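Local coordinates for toxin Tse2 (Pseudomonas aeruginosa, PDB 5AKO), which is a toxin delivered by the H1 type VI secretion system into recipient cells, where it likely acts as a NAD-dependent cytotoxin, at residues V62-P68 with L161-R166. Numbering follows the deposited sequence.
Sequences VAPLLHP and LDNFVR
Leu66 pushes its side chain into the hollow formed by Leu161, Phe164 and Val165, the i, i+3 and i+4 positions on helix 154-176. It projects from a type I beta turn, Pro64 to His67, in the long loop between strands 33-37 and 100-103 of this probable ADP-ribosyltransferase fold. The turn is closed by His67 N bonding to Pro64 O (3.2 Å). Leu66 CD1 is the tip of the bump. It lies 3.9 Å from both Phe164 CB and Val165 CG2, and the Leu66 and Phe164 side chains cross at about a right angle. Chi1 of -155° sets the Phe164 ring so that CB, CG and CD2 all come near Leu66 CD1. Ile118 touches both Leu66 and Phe164, so strand 114-118 adds another wall.

Leu161, one turn back on the helix, is the bump against which the Leu66 carbonyl and Pro68 rest. Both its methyls press against Leu66 O from one side, CD1 at 3.4 Å. The same CD1 also reaches Pro68 CD at 3.7 Å. Leu66 O itself is hydrogen-bonded to Thr100 OG1, which satisfies this carbonyl among apolar neighbours. Leu128 of strand 128-136 and Ile146 of strand 141-148 pack on Leu161 as well.

A polar contact joins His67 and Asp162. His67 NE2 gives a weak, bent hydrogen bond to Asp162 OD1 (3.1 Å, N-H...O angle 134°). The ring and carboxylate planes are only 27° apart. Pro64 CB sits over the centre of one face of the imidazole, 3.3 Å above its plane, and would limit the ring's rotation. The nearby carboxylate may favour a protonated imidazole.

Val62 fits between the Asp162 and Arg166 side chains with its two methyls divided. CG2 rests on Asp162 CB at 3.7 Å. CG1 lies over the centre of one face of the Arg166 guanidinium, 3.8 Å above its plane.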
loop_
_atom_site.group_PDB
_atom_site.type_symbol
_atom_site.label_atom_id
_atom_site.label_comp_id
_atom_site.label_asym_id
_atom_site.label_seq_id
_atom_site.Cartn_x
_atom_site.Cartn_y
_atom_site.Cartn_z
ATOM N N VAL C 62 -20.257 -31.850 5.786
ATOM C CA VAL C 62 -20.825 -30.603 5.220
ATOM C C VAL C 62 -19.849 -29.830 4.387
ATOM O O VAL C 62 -18.664 -29.805 4.660
ATOM C CB VAL C 62 -21.327 -29.639 6.299
ATOM C CG1 VAL C 62 -22.604 -30.171 6.912
ATOM C CG2 VAL C 62 -20.264 -29.397 7.368
ATOM N N ALA C 63 -20.356 -29.207 3.345
ATOM C CA ALA C 63 -19.502 -28.455 2.437
ATOM C C ALA C 63 -18.897 -27.250 3.172
ATOM O O ALA C 63 -19.545 -26.678 4.056
ATOM C CB ALA C 63 -20.295 -28.005 1.238
ATOM N N PRO C 64 -17.646 -26.902 2.846
ATOM C CA PRO C 64 -16.846 -25.931 3.598
ATOM C C PRO C 64 -17.166 -24.498 3.190
ATOM O O PRO C 64 -16.293 -23.765 2.767
ATOM C CB PRO C 64 -15.406 -26.334 3.248
ATOM C CG PRO C 64 -15.524 -26.908 1.890
ATOM C CD PRO C 64 -16.812 -27.668 1.912
ATOM N N LEU C 65 -18.435 -24.114 3.341
ATOM C CA LEU C 65 -18.958 -22.901 2.700
ATOM C C LEU C 65 -18.418 -21.604 3.297
ATOM O O LEU C 65 -18.357 -20.587 2.636
ATOM C CB LEU C 65 -20.488 -22.922 2.759
ATOM C CG LEU C 65 -21.205 -23.963 1.864
ATOM C CD1 LEU C 65 -22.702 -23.803 1.995
ATOM C CD2 LEU C 65 -20.832 -23.814 0.402
ATOM N N LEU C 66 -18.104 -21.647 4.570
ATOM C CA LEU C 66 -17.587 -20.524 5.284
ATOM C C LEU C 66 -16.100 -20.712 5.618
ATOM O O LEU C 66 -15.593 -20.087 6.541
ATOM C CB LEU C 66 -18.368 -20.370 6.594
ATOM C CG LEU C 66 -19.876 -20.199 6.500
ATOM C CD1 LEU C 66 -20.515 -20.183 7.879
ATOM C CD2 LEU C 66 -20.269 -18.956 5.781
ATOM N N HIS C 67 -15.419 -21.585 4.888
ATOM C CA HIS C 67 -13.985 -21.719 5.024
ATOM C C HIS C 67 -13.339 -20.609 4.242
ATOM O O HIS C 67 -13.717 -20.358 3.104
ATOM C CB HIS C 67 -13.478 -23.060 4.454
ATOM C CG HIS C 67 -13.761 -24.232 5.326
ATOM N ND1 HIS C 67 -12.987 -25.367 5.312
ATOM C CD2 HIS C 67 -14.755 -24.466 6.213
ATOM C CE1 HIS C 67 -13.470 -26.237 6.182
ATOM N NE2 HIS C 67 -14.543 -25.712 6.747
ATOM N N PRO C 68 -12.362 -19.949 4.827
ATOM C CA PRO C 68 -11.602 -18.972 4.074
ATOM C C PRO C 68 -10.483 -19.666 3.327
ATOM O O PRO C 68 -10.030 -20.708 3.787
ATOM C CB PRO C 68 -10.961 -18.130 5.170
ATOM C CG PRO C 68 -10.769 -19.074 6.303
ATOM C CD PRO C 68 -11.971 -19.951 6.255
ATOM N N LEU C 161 -16.189 -23.605 11.762
ATOM C CA LEU C 161 -16.884 -23.032 10.615
ATOM C C LEU C 161 -17.935 -24.032 10.047
ATOM O O LEU C 161 -19.043 -23.626 9.652
ATOM C CB LEU C 161 -15.868 -22.581 9.553
ATOM C CG LEU C 161 -15.000 -21.415 10.013
ATOM C CD1 LEU C 161 -13.762 -21.316 9.130
ATOM C CD2 LEU C 161 -15.776 -20.103 9.991
ATOM N N ASP C 162 -17.613 -25.326 10.071
ATOM C CA ASP C 162 -18.619 -26.353 9.774
ATOM C C ASP C 162 -19.851 -26.301 10.717
ATOM O O ASP C 162 -21.001 -26.284 10.263
ATOM C CB ASP C 162 -17.949 -27.732 9.714
ATOM C CG ASP C 162 -17.030 -27.875 8.473
ATOM O OD1 ASP C 162 -17.254 -27.145 7.463
ATOM O OD2 ASP C 162 -16.076 -28.687 8.516
ATOM N N ASN C 163 -19.620 -26.214 12.023
ATOM C CA ASN C 163 -20.730 -26.024 12.934
ATOM C C ASN C 163 -21.493 -24.749 12.703
ATOM O O ASN C 163 -22.685 -24.711 12.940
ATOM C CB ASN C 163 -20.273 -26.075 14.385
ATOM C CG ASN C 163 -19.822 -27.460 14.794
ATOM O OD1 ASN C 163 -20.089 -28.439 14.100
ATOM N ND2 ASN C 163 -19.116 -27.542 15.880
ATOM N N PHE C 164 -20.823 -23.706 12.223
ATOM C CA PHE C 164 -21.508 -22.468 11.912
ATOM C C PHE C 164 -22.474 -22.656 10.739
ATOM O O PHE C 164 -23.568 -22.089 10.721
ATOM C CB PHE C 164 -20.504 -21.356 11.576
ATOM C CG PHE C 164 -21.026 -19.936 11.811
ATOM C CD1 PHE C 164 -22.330 -19.683 12.134
ATOM C CD2 PHE C 164 -20.178 -18.878 11.748
ATOM C CE1 PHE C 164 -22.768 -18.397 12.333
ATOM C CE2 PHE C 164 -20.610 -17.590 11.998
ATOM C CZ PHE C 164 -21.921 -17.352 12.265
ATOM N N VAL C 165 -22.062 -23.403 9.732
ATOM C CA VAL C 165 -22.954 -23.741 8.618
ATOM C C VAL C 165 -24.188 -24.476 9.131
ATOM O O VAL C 165 -25.317 -24.136 8.778
ATOM C CB VAL C 165 -22.254 -24.645 7.596
ATOM C CG1 VAL C 165 -23.246 -25.180 6.581
ATOM C CG2 VAL C 165 -21.122 -23.901 6.894
ATOM N N ARG C 166 -23.969 -25.463 9.988
ATOM C CA ARG C 166 -25.055 -26.285 10.514
ATOM C C ARG C 166 -25.997 -25.443 11.358
ATOM O O ARG C 166 -27.198 -25.609 11.263
ATOM C CB ARG C 166 -24.499 -27.414 11.396
ATOM C CG ARG C 166 -23.634 -28.443 10.682
ATOM C CD ARG C 166 -23.229 -29.508 11.697
ATOM N NE ARG C 166 -22.130 -30.331 11.239
ATOM C CZ ARG C 166 -22.244 -31.481 10.579
ATOM N NH1 ARG C 166 -23.426 -31.981 10.242
ATOM N NH2 ARG C 166 -21.149 -32.146 10.214
#